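Local coordinates for protein E1 (Kluyveromyces marxianus, PDB 3VX6) that is an E1-like enzyme that activates ATG12 for conjugation with ATG5 and ATG8 for conjugation with phosphatidylethanolamine, as autophagy and cytoplasm-to-vacuole transport require, at residues Asn115-Ile120 with Val175-Val180; Pro143-Asp148 with Ile218-Ser223; Val199-Phe204 with Ala213-Ile218; Arg228-Ile233 with Glu244-Ile249. One frame throughout, in Å; residues are numbered along the deposited sequence.

The four contacts cluster about helix 215-225 and the mixed sheet that includes strands 177-181, 198-202, 231-236 and 243-250, within the N-terminal region of this ATG7 protein. Interactions 2 and 3 share I218 and use successive parts of that helix, their centres about 10 Å apart; P143 O and N217 ND2, 3.0 Å apart, also join them. Interactions 1 and 3 lie on adjacent strands 177-181 and 198-202, with centres about 9 Å apart, and I177 CD1 of interaction 1 packs against I218 CD1 at 3.5 Å. Interaction 4 pairs the next two strands of the sheet; V199 N of interaction 3 reaches its T232 O at 2.9 Å. Interactions 1 and 4 do not touch, their centres being about 16 Å apart.

Interaction 1 (Asn115-Ile120 with Val175-Val180); sequences NDLNEI and VIIACV
With CG anti to its carbonyl carbon (chi1 -80°), N118 carries its amide across to the start of strand 177-181, while I177 holds CG2 anti to its own backbone N and sets that methyl against L117. The N118 amide engages both backbone polar atoms of I177. Its OD1 accepts from I177 N at 2.7 Å, the donor tilted 32° from the carbonyl plane, and takes a second, weak bond from I176 N at 3.0 Å. Its ND2 donates to I177 O, though that bond is modelled too short for its length to be trusted. ND2 donates as well to D116 OD1 at 2.7 Å, arriving on the syn side but out of the carboxylate plane; this bond and the one from I177 N probably fix the rotation of the amide. A water gives a hydrogen bond to I177 O and a weak one to D116 OD2. The apolar part is slighter: L117 CB meets I177 CG2 at 3.6 Å, the two side chains crossing at about a right angle, and I218 of helix 215-225 touches both. D116 OD1 also accepts from N118 N through its anti lone pair, forming an Asx turn that leads into 3-10 segment 117-120, whose asparagine amide docks on the strand backbone.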
loop_
_atom_site.group_PDB
_atom_site.type_symbol
_atom_site.label_atom_id
_atom_site.label_comp_id
_atom_site.label_asym_id
_atom_site.label_seq_id
_atom_site.Cartn_x
_atom_site.Cartn_y
_atom_site.Cartn_z
ATOM N N ASN A 115 1.831 1.043 -16.397
ATOM C CA ASN A 115 3.255 1.143 -16.085
ATOM C C ASN A 115 3.868 -0.089 -15.440
ATOM O O ASN A 115 4.535 -0.887 -16.096
ATOM C CB ASN A 115 3.514 2.354 -15.179
ATOM C CG ASN A 115 2.855 3.627 -15.695
ATOM O OD1 ASN A 115 2.939 3.950 -16.881
ATOM N ND2 ASN A 115 2.203 4.365 -14.797
ATOM N N ASP A 116 3.654 -0.228 -14.140
ATOM C CA ASP A 116 4.207 -1.341 -13.383
ATOM C C ASP A 116 3.252 -1.586 -12.227
ATOM O O ASP A 116 2.610 -0.648 -11.744
ATOM C CB ASP A 116 5.599 -0.952 -12.861
ATOM C CG ASP A 116 6.345 -2.112 -12.212
ATOM O OD1 ASP A 116 5.877 -2.641 -11.179
ATOM O OD2 ASP A 116 7.417 -2.491 -12.733
ATOM N N LEU A 117 3.136 -2.839 -11.793
ATOM C CA LEU A 117 2.253 -3.148 -10.678
ATOM C C LEU A 117 2.776 -2.528 -9.385
ATOM O O LEU A 117 2.005 -2.215 -8.484
ATOM C CB LEU A 117 2.106 -4.659 -10.487
ATOM C CG LEU A 117 1.504 -5.439 -11.645
ATOM C CD1 LEU A 117 1.196 -6.824 -11.155
ATOM C CD2 LEU A 117 0.255 -4.749 -12.163
ATOM N N ASN A 118 4.085 -2.353 -9.280
ATOM C CA ASN A 118 4.622 -1.756 -8.071
ATOM C C ASN A 118 3.927 -0.440 -7.801
ATOM O O ASN A 118 3.776 -0.042 -6.655
ATOM C CB ASN A 118 6.119 -1.501 -8.204
ATOM C CG ASN A 118 6.946 -2.750 -7.977
ATOM O OD1 ASN A 118 7.160 -3.178 -6.831
ATOM N ND2 ASN A 118 7.411 -3.353 -9.065
ATOM N N GLU A 119 3.494 0.232 -8.857
ATOM C CA GLU A 119 2.848 1.524 -8.693
ATOM C C GLU A 119 1.464 1.502 -8.090
ATOM O O GLU A 119 0.953 2.547 -7.687
ATOM C CB GLU A 119 2.785 2.260 -10.025
ATOM C CG GLU A 119 4.132 2.602 -10.589
ATOM C CD GLU A 119 4.028 3.512 -11.789
ATOM O OE1 GLU A 119 4.974 3.509 -12.600
ATOM O OE2 GLU A 119 3.010 4.239 -11.919
ATOM N N ILE A 120 0.844 0.332 -8.029
ATOM C CA ILE A 120 -0.499 0.242 -7.470
ATOM C C ILE A 120 -0.476 0.315 -5.951
ATOM O O ILE A 120 -1.522 0.454 -5.311
ATOM C CB ILE A 120 -1.182 -1.058 -7.873
ATOM C CG1 ILE A 120 -0.456 -2.231 -7.217
ATOM C CG2 ILE A 120 -1.206 -1.169 -9.386
ATOM C CD1 ILE A 120 -0.934 -3.565 -7.649
ATOM N N VAL A 175 12.522 -3.981 -5.833
ATOM C CA VAL A 175 11.078 -3.910 -6.061
ATOM C C VAL A 175 10.311 -4.778 -5.096
ATOM O O VAL A 175 10.834 -5.777 -4.607
ATOM C CB VAL A 175 10.693 -4.330 -7.489
ATOM C CG1 VAL A 175 11.349 -3.395 -8.487
ATOM C CG2 VAL A 175 11.109 -5.761 -7.737
ATOM N N ILE A 176 9.068 -4.387 -4.822
ATOM C CA ILE A 176 8.223 -5.138 -3.905
ATOM C C ILE A 176 7.236 -6.004 -4.693
ATOM O O ILE A 176 6.631 -6.935 -4.160
ATOM C CB ILE A 176 7.537 -4.168 -2.859
ATOM C CG1 ILE A 176 6.153 -4.662 -2.467
ATOM C CG2 ILE A 176 7.450 -2.767 -3.414
ATOM C CD1 ILE A 176 5.083 -4.126 -3.345
ATOM N N ILE A 177 7.108 -5.706 -5.980
ATOM C CA ILE A 177 6.248 -6.465 -6.878
ATOM C C ILE A 177 6.985 -6.681 -8.207
ATOM O O ILE A 177 7.582 -5.757 -8.766
ATOM C CB ILE A 177 4.924 -5.741 -7.195
ATOM C CG1 ILE A 177 4.041 -5.647 -5.955
ATOM C CG2 ILE A 177 4.163 -6.521 -8.269
ATOM C CD1 ILE A 177 2.717 -4.943 -6.219
ATOM N N ALA A 178 6.962 -7.909 -8.696
ATOM C CA ALA A 178 7.606 -8.233 -9.958
ATOM C C ALA A 178 6.803 -9.364 -10.584
ATOM O O ALA A 178 5.757 -9.757 -10.062
ATOM C CB ALA A 178 9.056 -8.670 -9.722
ATOM N N CYS A 179 7.267 -9.870 -11.712
ATOM C CA CYS A 179 6.574 -10.972 -12.336
ATOM C C CYS A 179 7.626 -11.943 -12.814
ATOM O O CYS A 179 8.822 -11.670 -12.724
ATOM C CB CYS A 179 5.691 -10.497 -13.497
ATOM S SG CYS A 179 6.548 -9.956 -14.988
ATOM N N VAL A 180 7.185 -13.097 -13.291
ATOM C CA VAL A 180 8.116 -14.096 -13.770
ATOM C C VAL A 180 7.768 -14.417 -15.215
ATOM O O VAL A 180 6.603 -14.620 -15.550
ATOM C CB VAL A 180 8.048 -15.359 -12.910
ATOM C CG1 VAL A 180 9.240 -16.242 -13.209
ATOM C CG2 VAL A 180 8.025 -14.985 -11.437
HETATM O O HOH W 1 9.129 -5.044 -11.194
#

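Interaction 2 (Pro143-Asp148 with Ile218-Ser223); sequences PSFQSD and ILTVWS
F145 presents the edge of its ring to helix 215-225, and this edge carries the apolar packing on T220 and V221. T220 CG2 lies near the ring plane, 3.7 Å from F145 CD2, and T220 CB is equally close to F145 CE2. The next residue, V221, brings CG2 to the same edge, 3.9 Å from F145 CE2. CG of F145 sits between its backbone N and carbonyl carbon (chi1 51°), which brings the ring edge up to T220 and V221. T220 OG1 belongs to this close-packed part too, 3.2 Å from Q146 CA and 3.3 Å from F145 O, while its hydrogen bond goes back to K216 O within the helix. The looser part begins at the Q146 amide, which leads away from the helix, NE2 bonding to A150 O. At S147 the contact thins out, S147 N coming no closer than 4.2 Å to T220 OG1. An alanine in place of F145 would remove the ring and would probably leave the methyls of T220 and V221 facing a gap beside the helix. The N217 side chain adds a polar tie, its OD1 accepting from F145 N. Around this joint, L108 of helix 97-114 touches the F145 ring and Y152 packs on Q146 and T220, so that the segment following strand 135-144 lies between helices 97-114 and 215-225, beside strand 151-159.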
loop_
_atom_site.group_PDB
_atom_site.type_symbol
_atom_site.label_atom_id
_atom_site.label_comp_id
_atom_site.label_asym_id
_atom_site.label_seq_id
_atom_site.Cartn_x
_atom_site.Cartn_y
_atom_site.Cartn_z
ATOM N N PRO A 143 -4.725 2.664 -0.260
ATOM C CA PRO A 143 -5.781 2.245 -1.170
ATOM C C PRO A 143 -5.713 0.820 -1.643
ATOM O O PRO A 143 -4.693 0.337 -2.134
ATOM C CB PRO A 143 -5.676 3.252 -2.305
ATOM C CG PRO A 143 -5.222 4.450 -1.616
ATOM C CD PRO A 143 -4.105 3.890 -0.768
ATOM N N SER A 144 -6.845 0.163 -1.450
ATOM C CA SER A 144 -7.068 -1.218 -1.819
ATOM C C SER A 144 -8.327 -1.170 -2.682
ATOM O O SER A 144 -9.439 -1.023 -2.179
ATOM C CB SER A 144 -7.306 -2.055 -0.563
ATOM O OG SER A 144 -7.878 -3.302 -0.904
ATOM N N PHE A 145 -8.147 -1.271 -3.990
ATOM C CA PHE A 145 -9.279 -1.219 -4.894
ATOM C C PHE A 145 -9.584 -2.562 -5.515
ATOM O O PHE A 145 -8.759 -3.476 -5.507
ATOM C CB PHE A 145 -9.017 -0.216 -6.001
ATOM C CG PHE A 145 -7.702 -0.415 -6.680
ATOM C CD1 PHE A 145 -6.543 0.159 -6.161
ATOM C CD2 PHE A 145 -7.616 -1.178 -7.842
ATOM C CE1 PHE A 145 -5.320 -0.025 -6.797
ATOM C CE2 PHE A 145 -6.405 -1.367 -8.479
ATOM C CZ PHE A 145 -5.254 -0.791 -7.961
ATOM N N GLN A 146 -10.785 -2.652 -6.071
ATOM C CA GLN A 146 -11.276 -3.855 -6.714
ATOM C C GLN A 146 -12.572 -3.518 -7.437
ATOM O O GLN A 146 -13.158 -2.459 -7.223
ATOM C CB GLN A 146 -11.572 -4.914 -5.668
ATOM C CG GLN A 146 -12.653 -4.495 -4.701
ATOM C CD GLN A 146 -13.192 -5.659 -3.923
ATOM O OE1 GLN A 146 -12.517 -6.210 -3.055
ATOM N NE2 GLN A 146 -14.416 -6.055 -4.236
ATOM N N SER A 147 -13.022 -4.422 -8.297
ATOM C CA SER A 147 -14.272 -4.213 -9.005
ATOM C C SER A 147 -15.397 -4.312 -7.972
ATOM O O SER A 147 -15.337 -5.127 -7.051
ATOM C CB SER A 147 -14.448 -5.285 -10.082
ATOM O OG SER A 147 -15.743 -5.222 -10.657
ATOM N N ASP A 148 -16.419 -3.480 -8.127
ATOM C CA ASP A 148 -17.556 -3.470 -7.204
ATOM C C ASP A 148 -18.288 -4.817 -7.159
ATOM O O ASP A 148 -18.826 -5.284 -8.165
ATOM C CB ASP A 148 -18.533 -2.364 -7.610
ATOM C CG ASP A 148 -19.219 -1.725 -6.419
ATOM O OD1 ASP A 148 -20.063 -0.827 -6.631
ATOM O OD2 ASP A 148 -18.907 -2.115 -5.271
ATOM N N ILE A 218 -3.105 -5.530 -7.322
ATOM C CA ILE A 218 -2.447 -6.403 -8.287
ATOM C C ILE A 218 -3.491 -7.149 -9.111
ATOM O O ILE A 218 -3.511 -7.059 -10.345
ATOM C CB ILE A 218 -1.517 -7.420 -7.581
ATOM C CG1 ILE A 218 -0.455 -6.664 -6.761
ATOM C CG2 ILE A 218 -0.894 -8.354 -8.616
ATOM C CD1 ILE A 218 0.373 -7.532 -5.831
ATOM N N LEU A 219 -4.379 -7.857 -8.423
ATOM C CA LEU A 219 -5.429 -8.597 -9.103
ATOM C C LEU A 219 -6.231 -7.726 -10.048
ATOM O O LEU A 219 -6.364 -8.028 -11.222
ATOM C CB LEU A 219 -6.364 -9.229 -8.086
ATOM C CG LEU A 219 -5.649 -10.316 -7.304
ATOM C CD1 LEU A 219 -6.461 -10.713 -6.091
ATOM C CD2 LEU A 219 -5.415 -11.495 -8.231
ATOM N N THR A 220 -6.769 -6.636 -9.535
ATOM C CA THR A 220 -7.571 -5.759 -10.361
ATOM C C THR A 220 -6.811 -5.285 -11.605
ATOM O O THR A 220 -7.342 -5.280 -12.718
ATOM C CB THR A 220 -8.045 -4.554 -9.531
ATOM O OG1 THR A 220 -8.883 -5.018 -8.468
ATOM C CG2 THR A 220 -8.820 -3.575 -10.391
ATOM N N VAL A 221 -5.560 -4.892 -11.433
ATOM C CA VAL A 221 -4.825 -4.415 -12.586
ATOM C C VAL A 221 -4.464 -5.537 -13.544
ATOM O O VAL A 221 -4.757 -5.488 -14.735
ATOM C CB VAL A 221 -3.561 -3.691 -12.164
ATOM C CG1 VAL A 221 -2.783 -3.295 -13.394
ATOM C CG2 VAL A 221 -3.928 -2.477 -11.320
ATOM N N TRP A 222 -3.811 -6.550 -13.019
ATOM C CA TRP A 222 -3.422 -7.669 -13.832
ATOM C C TRP A 222 -4.636 -8.220 -14.609
ATOM O O TRP A 222 -4.506 -8.643 -15.759
ATOM C CB TRP A 222 -2.830 -8.723 -12.913
ATOM C CG TRP A 222 -2.051 -9.759 -13.588
ATOM C CD1 TRP A 222 -1.732 -9.834 -14.920
ATOM C CD2 TRP A 222 -1.490 -10.911 -12.971
ATOM N NE1 TRP A 222 -1.005 -10.974 -15.162
ATOM C CE2 TRP A 222 -0.842 -11.653 -13.980
ATOM C CE3 TRP A 222 -1.470 -11.389 -11.658
ATOM C CZ2 TRP A 222 -0.188 -12.851 -13.716
ATOM C CZ3 TRP A 222 -0.821 -12.577 -11.396
ATOM C CH2 TRP A 222 -0.187 -13.296 -12.418
ATOM N N SER A 223 -5.808 -8.188 -13.969
ATOM C CA SER A 223 -7.065 -8.662 -14.550
ATOM C C SER A 223 -7.423 -7.988 -15.857
ATOM O O SER A 223 -7.692 -8.645 -16.855
ATOM C CB SER A 223 -8.234 -8.425 -13.588
ATOM O OG SER A 223 -8.246 -9.354 -12.528
#

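Interaction 3 (Val199-Phe204 with Ala213-Ile218); sequences VVFKDF and AVTKNI
F201 lies with one face of its ring under the CD1 methyl of I218, a CH-pi contact in which CD1 stands 4.1 Å from the F201 ring centroid and 24° off the normal. This is the strand-to-helix packing of a beta-alpha-beta unit: strand 198-202, helix 215-225 and strand 231-236, the two strands being parallel neighbours in the mixed sheet. The F201 side chain leaves the strand with CG anti to the backbone N (chi1 171°), which directs the ring at the start of the helix. D203 CA sits over the opposite face, offset toward the rim, so the ring is held between the helix and the turn of its own chain. V214 CG1 meets the far end of the ring at CZ, and the same methyl lies 4.2 Å from F204 CD2, bridging the two phenylalanines. T215 also borders the F201 ring, but the hydroxyl it brings near is hydrogen-bonded to S212 O. The interface is otherwise apolar and wholly buried, with I121 and I176 touching F201 from outside the two segments. At the other end of the strand the contact closes with V199 CG1 against I218 CG2, 3.9 Å apart.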
loop_
_atom_site.group_PDB
_atom_site.type_symbol
_atom_site.label_atom_id
_atom_site.label_comp_id
_atom_site.label_asym_id
_atom_site.label_seq_id
_atom_site.Cartn_x
_atom_site.Cartn_y
_atom_site.Cartn_z
ATOM N N VAL A 199 3.069 -13.202 -10.801
ATOM C CA VAL A 199 3.493 -11.961 -10.189
ATOM C C VAL A 199 4.050 -12.262 -8.811
ATOM O O VAL A 199 3.442 -13.000 -8.045
ATOM C CB VAL A 199 2.300 -11.009 -10.039
ATOM C CG1 VAL A 199 2.663 -9.828 -9.123
ATOM C CG2 VAL A 199 1.872 -10.529 -11.414
ATOM N N VAL A 200 5.211 -11.699 -8.499
ATOM C CA VAL A 200 5.828 -11.909 -7.194
ATOM C C VAL A 200 5.669 -10.620 -6.395
ATOM O O VAL A 200 5.975 -9.527 -6.872
ATOM C CB VAL A 200 7.316 -12.319 -7.334
ATOM C CG1 VAL A 200 7.400 -13.634 -8.064
ATOM C CG2 VAL A 200 8.090 -11.279 -8.101
ATOM N N PHE A 201 5.170 -10.761 -5.175
ATOM C CA PHE A 201 4.893 -9.624 -4.317
ATOM C C PHE A 201 5.498 -9.769 -2.921
ATOM O O PHE A 201 5.312 -10.787 -2.254
ATOM C CB PHE A 201 3.365 -9.472 -4.233
ATOM C CG PHE A 201 2.879 -8.478 -3.215
ATOM C CD1 PHE A 201 1.782 -8.785 -2.410
ATOM C CD2 PHE A 201 3.470 -7.232 -3.081
ATOM C CE1 PHE A 201 1.290 -7.875 -1.500
ATOM C CE2 PHE A 201 2.980 -6.311 -2.166
ATOM C CZ PHE A 201 1.895 -6.631 -1.379
ATOM N N LYS A 202 6.257 -8.760 -2.499
ATOM C CA LYS A 202 6.824 -8.769 -1.160
ATOM C C LYS A 202 5.653 -8.270 -0.329
ATOM O O LYS A 202 5.439 -7.072 -0.147
ATOM C CB LYS A 202 8.029 -7.837 -1.077
ATOM C CG LYS A 202 9.295 -8.508 -1.598
ATOM C CD LYS A 202 10.256 -7.555 -2.309
ATOM C CE LYS A 202 11.490 -8.316 -2.765
ATOM N NZ LYS A 202 12.512 -7.451 -3.403
ATOM N N ASP A 203 4.869 -9.234 0.131
ATOM C CA ASP A 203 3.668 -9.000 0.910
ATOM C C ASP A 203 3.811 -8.060 2.110
ATOM O O ASP A 203 4.823 -8.065 2.816
ATOM C CB ASP A 203 3.134 -10.350 1.362
ATOM C CG ASP A 203 1.654 -10.334 1.621
ATOM O OD1 ASP A 203 1.129 -11.404 1.981
ATOM O OD2 ASP A 203 1.015 -9.271 1.469
ATOM N N PHE A 204 2.782 -7.247 2.329
ATOM C CA PHE A 204 2.760 -6.317 3.448
ATOM C C PHE A 204 2.093 -6.980 4.617
ATOM O O PHE A 204 1.738 -6.343 5.596
ATOM C CB PHE A 204 1.999 -5.051 3.088
ATOM C CG PHE A 204 2.710 -4.191 2.105
ATOM C CD1 PHE A 204 4.006 -4.493 1.715
ATOM C CD2 PHE A 204 2.091 -3.077 1.575
ATOM C CE1 PHE A 204 4.675 -3.697 0.807
ATOM C CE2 PHE A 204 2.745 -2.271 0.671
ATOM C CZ PHE A 204 4.044 -2.580 0.282
ATOM N N ALA A 213 -4.422 -6.275 2.030
ATOM C CA ALA A 213 -5.544 -5.846 1.208
ATOM C C ALA A 213 -5.057 -5.222 -0.098
ATOM O O ALA A 213 -5.821 -5.041 -1.044
ATOM C CB ALA A 213 -6.402 -4.837 1.992
ATOM N N VAL A 214 -3.775 -4.899 -0.149
ATOM C CA VAL A 214 -3.192 -4.269 -1.334
ATOM C C VAL A 214 -3.056 -5.239 -2.516
ATOM O O VAL A 214 -2.837 -4.837 -3.655
ATOM C CB VAL A 214 -1.827 -3.645 -0.976
ATOM C CG1 VAL A 214 -0.715 -4.661 -1.174
ATOM C CG2 VAL A 214 -1.623 -2.382 -1.766
ATOM N N THR A 215 -3.201 -6.527 -2.230
ATOM C CA THR A 215 -3.146 -7.559 -3.260
ATOM C C THR A 215 -4.268 -7.389 -4.300
ATOM O O THR A 215 -4.146 -7.818 -5.460
ATOM C CB THR A 215 -3.301 -8.965 -2.648
ATOM O OG1 THR A 215 -2.355 -9.147 -1.588
ATOM C CG2 THR A 215 -3.070 -10.038 -3.709
ATOM N N LYS A 216 -5.369 -6.782 -3.868
ATOM C CA LYS A 216 -6.504 -6.559 -4.739
ATOM C C LYS A 216 -6.110 -5.698 -5.898
ATOM O O LYS A 216 -6.614 -5.863 -7.002
ATOM C CB LYS A 216 -7.610 -5.872 -3.966
ATOM C CG LYS A 216 -8.339 -6.765 -2.963
ATOM C CD LYS A 216 -9.439 -5.977 -2.234
ATOM C CE LYS A 216 -10.170 -6.864 -1.249
ATOM N NZ LYS A 216 -10.580 -5.955 -0.126
ATOM N N ASN A 217 -5.250 -4.736 -5.595
ATOM C CA ASN A 217 -4.705 -3.836 -6.590
ATOM C C ASN A 217 -4.089 -4.714 -7.692
ATOM O O ASN A 217 -4.514 -4.672 -8.848
ATOM C CB ASN A 217 -3.628 -2.961 -5.936
ATOM C CG ASN A 217 -4.162 -2.166 -4.758
ATOM O OD1 ASN A 217 -5.224 -2.481 -4.212
ATOM N ND2 ASN A 217 -3.432 -1.135 -4.362
ATOM N N ILE A 218 -3.105 -5.530 -7.322
ATOM C CA ILE A 218 -2.447 -6.403 -8.287
ATOM C C ILE A 218 -3.491 -7.149 -9.111
ATOM O O ILE A 218 -3.511 -7.059 -10.345
ATOM C CB ILE A 218 -1.517 -7.420 -7.581
ATOM C CG1 ILE A 218 -0.455 -6.664 -6.761
ATOM C CG2 ILE A 218 -0.894 -8.354 -8.616
ATOM C CD1 ILE A 218 0.373 -7.532 -5.831
#

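Interaction 4 (Arg228-Ile233 with Glu244-Ile249); sequences RETYTI and EAEIII
E229 lays its carbonyl O beside the CD1 methyl of I248, where the two segments draw together. T230 follows; its OG1 bonds to I247 O at 3.2 Å, although the place of that hydroxyl is less sure. Y231 and I247 form a hydrogen-bonded pair, Y231 N donating to I247 O at 2.7 Å in the carbonyl plane and I247 N returning a bond to Y231 O. CG of Y231 stands anti to the carbonyl carbon (chi1 -59°), and the ring sets its CD2 and CE2 beside I249 CD1; its OH accepts from R228 N at 3.0 Å and bonds to S226 O. A leucine in place of Y231 would probably leave R228 N without this acceptor and W222, in a T-shaped (edge-to-face) contact with it, without its aromatic partner. T232 makes a non-hydrogen-bonded pair with E246, its CG2 resting 3.6 Å from CG of E244, whose OE1 forms a salt bridge with K198. I233 closes the segment: A245 N donates to I233 O at 2.6 Å, I233 N bonds back to A245 O, and I233 CD1 packs on I247 CD1 at 4.0 Å on the face shared with Y231. The alternating pairs are those of antiparallel strands, and 231-236 and 243-250, successive in the chain, form a beta hairpin.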
loop_
_atom_site.group_PDB
_atom_site.type_symbol
_atom_site.label_atom_id
_atom_site.label_comp_id
_atom_site.label_asym_id
_atom_site.label_seq_id
_atom_site.Cartn_x
_atom_site.Cartn_y
_atom_site.Cartn_z
ATOM N N ARG A 228 -7.566 -13.409 -17.708
ATOM C CA ARG A 228 -7.226 -14.811 -17.569
ATOM C C ARG A 228 -8.218 -15.521 -16.679
ATOM O O ARG A 228 -8.966 -14.894 -15.935
ATOM C CB ARG A 228 -5.834 -14.964 -16.958
ATOM C CG ARG A 228 -4.785 -14.083 -17.568
ATOM C CD ARG A 228 -3.497 -14.364 -16.871
ATOM N NE ARG A 228 -2.365 -13.632 -17.411
ATOM C CZ ARG A 228 -1.118 -13.983 -17.139
ATOM N NH1 ARG A 228 -0.908 -15.035 -16.354
ATOM N NH2 ARG A 228 -0.099 -13.303 -17.632
ATOM N N GLU A 229 -8.188 -16.841 -16.750
ATOM C CA GLU A 229 -9.064 -17.665 -15.946
ATOM C C GLU A 229 -8.580 -17.450 -14.524
ATOM O O GLU A 229 -9.353 -17.188 -13.604
ATOM C CB GLU A 229 -8.888 -19.135 -16.355
ATOM C CG GLU A 229 -9.146 -19.405 -17.838
ATOM C CD GLU A 229 -10.625 -19.539 -18.146
ATOM O OE1 GLU A 229 -11.307 -20.288 -17.404
ATOM O OE2 GLU A 229 -11.096 -18.910 -19.127
ATOM N N THR A 230 -7.266 -17.499 -14.383
ATOM C CA THR A 230 -6.644 -17.378 -13.086
ATOM C C THR A 230 -5.424 -16.442 -13.068
ATOM O O THR A 230 -4.912 -16.039 -14.113
ATOM C CB THR A 230 -6.259 -18.804 -12.605
ATOM O OG1 THR A 230 -5.774 -18.758 -11.266
ATOM C CG2 THR A 230 -5.200 -19.405 -13.508
ATOM N N TYR A 231 -4.985 -16.081 -11.862
ATOM C CA TYR A 231 -3.830 -15.209 -11.663
ATOM C C TYR A 231 -2.993 -15.773 -10.536
ATOM O O TYR A 231 -3.507 -16.048 -9.456
ATOM C CB TYR A 231 -4.280 -13.816 -11.277
ATOM C CG TYR A 231 -5.151 -13.190 -12.312
ATOM C CD1 TYR A 231 -4.599 -12.461 -13.357
ATOM C CD2 TYR A 231 -6.532 -13.369 -12.283
ATOM C CE1 TYR A 231 -5.401 -11.929 -14.347
ATOM C CE2 TYR A 231 -7.340 -12.839 -13.278
ATOM C CZ TYR A 231 -6.770 -12.128 -14.300
ATOM O OH TYR A 231 -7.554 -11.640 -15.305
ATOM N N THR A 232 -1.701 -15.937 -10.779
ATOM C CA THR A 232 -0.828 -16.488 -9.760
ATOM C C THR A 232 0.056 -15.422 -9.160
ATOM O O THR A 232 0.683 -14.660 -9.879
ATOM C CB THR A 232 0.057 -17.593 -10.335
ATOM O OG1 THR A 232 -0.764 -18.704 -10.725
ATOM C CG2 THR A 232 1.075 -18.035 -9.299
ATOM N N ILE A 233 0.115 -15.380 -7.836
ATOM C CA ILE A 233 0.929 -14.385 -7.159
ATOM C C ILE A 233 1.772 -14.986 -6.054
ATOM O O ILE A 233 1.256 -15.675 -5.174
ATOM C CB ILE A 233 0.054 -13.292 -6.542
ATOM C CG1 ILE A 233 -0.763 -12.606 -7.641
ATOM C CG2 ILE A 233 0.929 -12.305 -5.780
ATOM C CD1 ILE A 233 -1.813 -11.662 -7.119
ATOM N N GLU A 244 3.045 -18.804 -2.533
ATOM C CA GLU A 244 2.595 -18.423 -3.865
ATOM C C GLU A 244 1.124 -18.806 -3.934
ATOM O O GLU A 244 0.716 -19.814 -3.360
ATOM C CB GLU A 244 3.367 -19.186 -4.941
ATOM C CG GLU A 244 2.868 -18.909 -6.349
ATOM C CD GLU A 244 3.645 -19.665 -7.417
ATOM O OE1 GLU A 244 4.873 -19.459 -7.520
ATOM O OE2 GLU A 244 3.023 -20.460 -8.159
ATOM N N ALA A 245 0.324 -18.012 -4.628
ATOM C CA ALA A 245 -1.087 -18.322 -4.737
ATOM C C ALA A 245 -1.692 -18.056 -6.118
ATOM O O ALA A 245 -1.321 -17.118 -6.822
ATOM C CB ALA A 245 -1.854 -17.564 -3.674
ATOM N N GLU A 246 -2.624 -18.913 -6.501
ATOM C CA GLU A 246 -3.323 -18.783 -7.766
ATOM C C GLU A 246 -4.687 -18.205 -7.397
ATOM O O GLU A 246 -5.400 -18.763 -6.567
ATOM C CB GLU A 246 -3.488 -20.149 -8.399
ATOM C CG GLU A 246 -3.943 -20.102 -9.817
ATOM C CD GLU A 246 -4.054 -21.475 -10.402
ATOM O OE1 GLU A 246 -4.074 -21.570 -11.645
ATOM O OE2 GLU A 246 -4.120 -22.455 -9.618
ATOM N N ILE A 247 -5.066 -17.103 -8.023
ATOM C CA ILE A 247 -6.313 -16.458 -7.660
ATOM C C ILE A 247 -7.293 -16.255 -8.799
ATOM O O ILE A 247 -6.915 -16.031 -9.949
ATOM C CB ILE A 247 -6.002 -15.090 -6.986
ATOM C CG1 ILE A 247 -5.237 -15.324 -5.685
ATOM C CG2 ILE A 247 -7.262 -14.327 -6.715
ATOM C CD1 ILE A 247 -4.377 -14.171 -5.277
ATOM N N ILE A 248 -8.568 -16.353 -8.450
ATOM C CA ILE A 248 -9.658 -16.159 -9.383
ATOM C C ILE A 248 -10.468 -14.989 -8.843
ATOM O O ILE A 248 -10.694 -14.888 -7.635
ATOM C CB ILE A 248 -10.562 -17.422 -9.462
ATOM C CG1 ILE A 248 -11.898 -17.083 -10.127
ATOM C CG2 ILE A 248 -10.811 -17.967 -8.072
ATOM C CD1 ILE A 248 -11.773 -16.575 -11.558
ATOM N N ILE A 249 -10.869 -14.095 -9.739
ATOM C CA ILE A 249 -11.675 -12.942 -9.371
ATOM C C ILE A 249 -13.147 -13.246 -9.658
ATOM O O ILE A 249 -13.498 -13.664 -10.763
ATOM C CB ILE A 249 -11.299 -11.678 -10.183
ATOM C CG1 ILE A 249 -9.919 -11.164 -9.780
ATOM C CG2 ILE A 249 -12.328 -10.595 -9.944
ATOM C CD1 ILE A 249 -8.829 -11.582 -10.693
#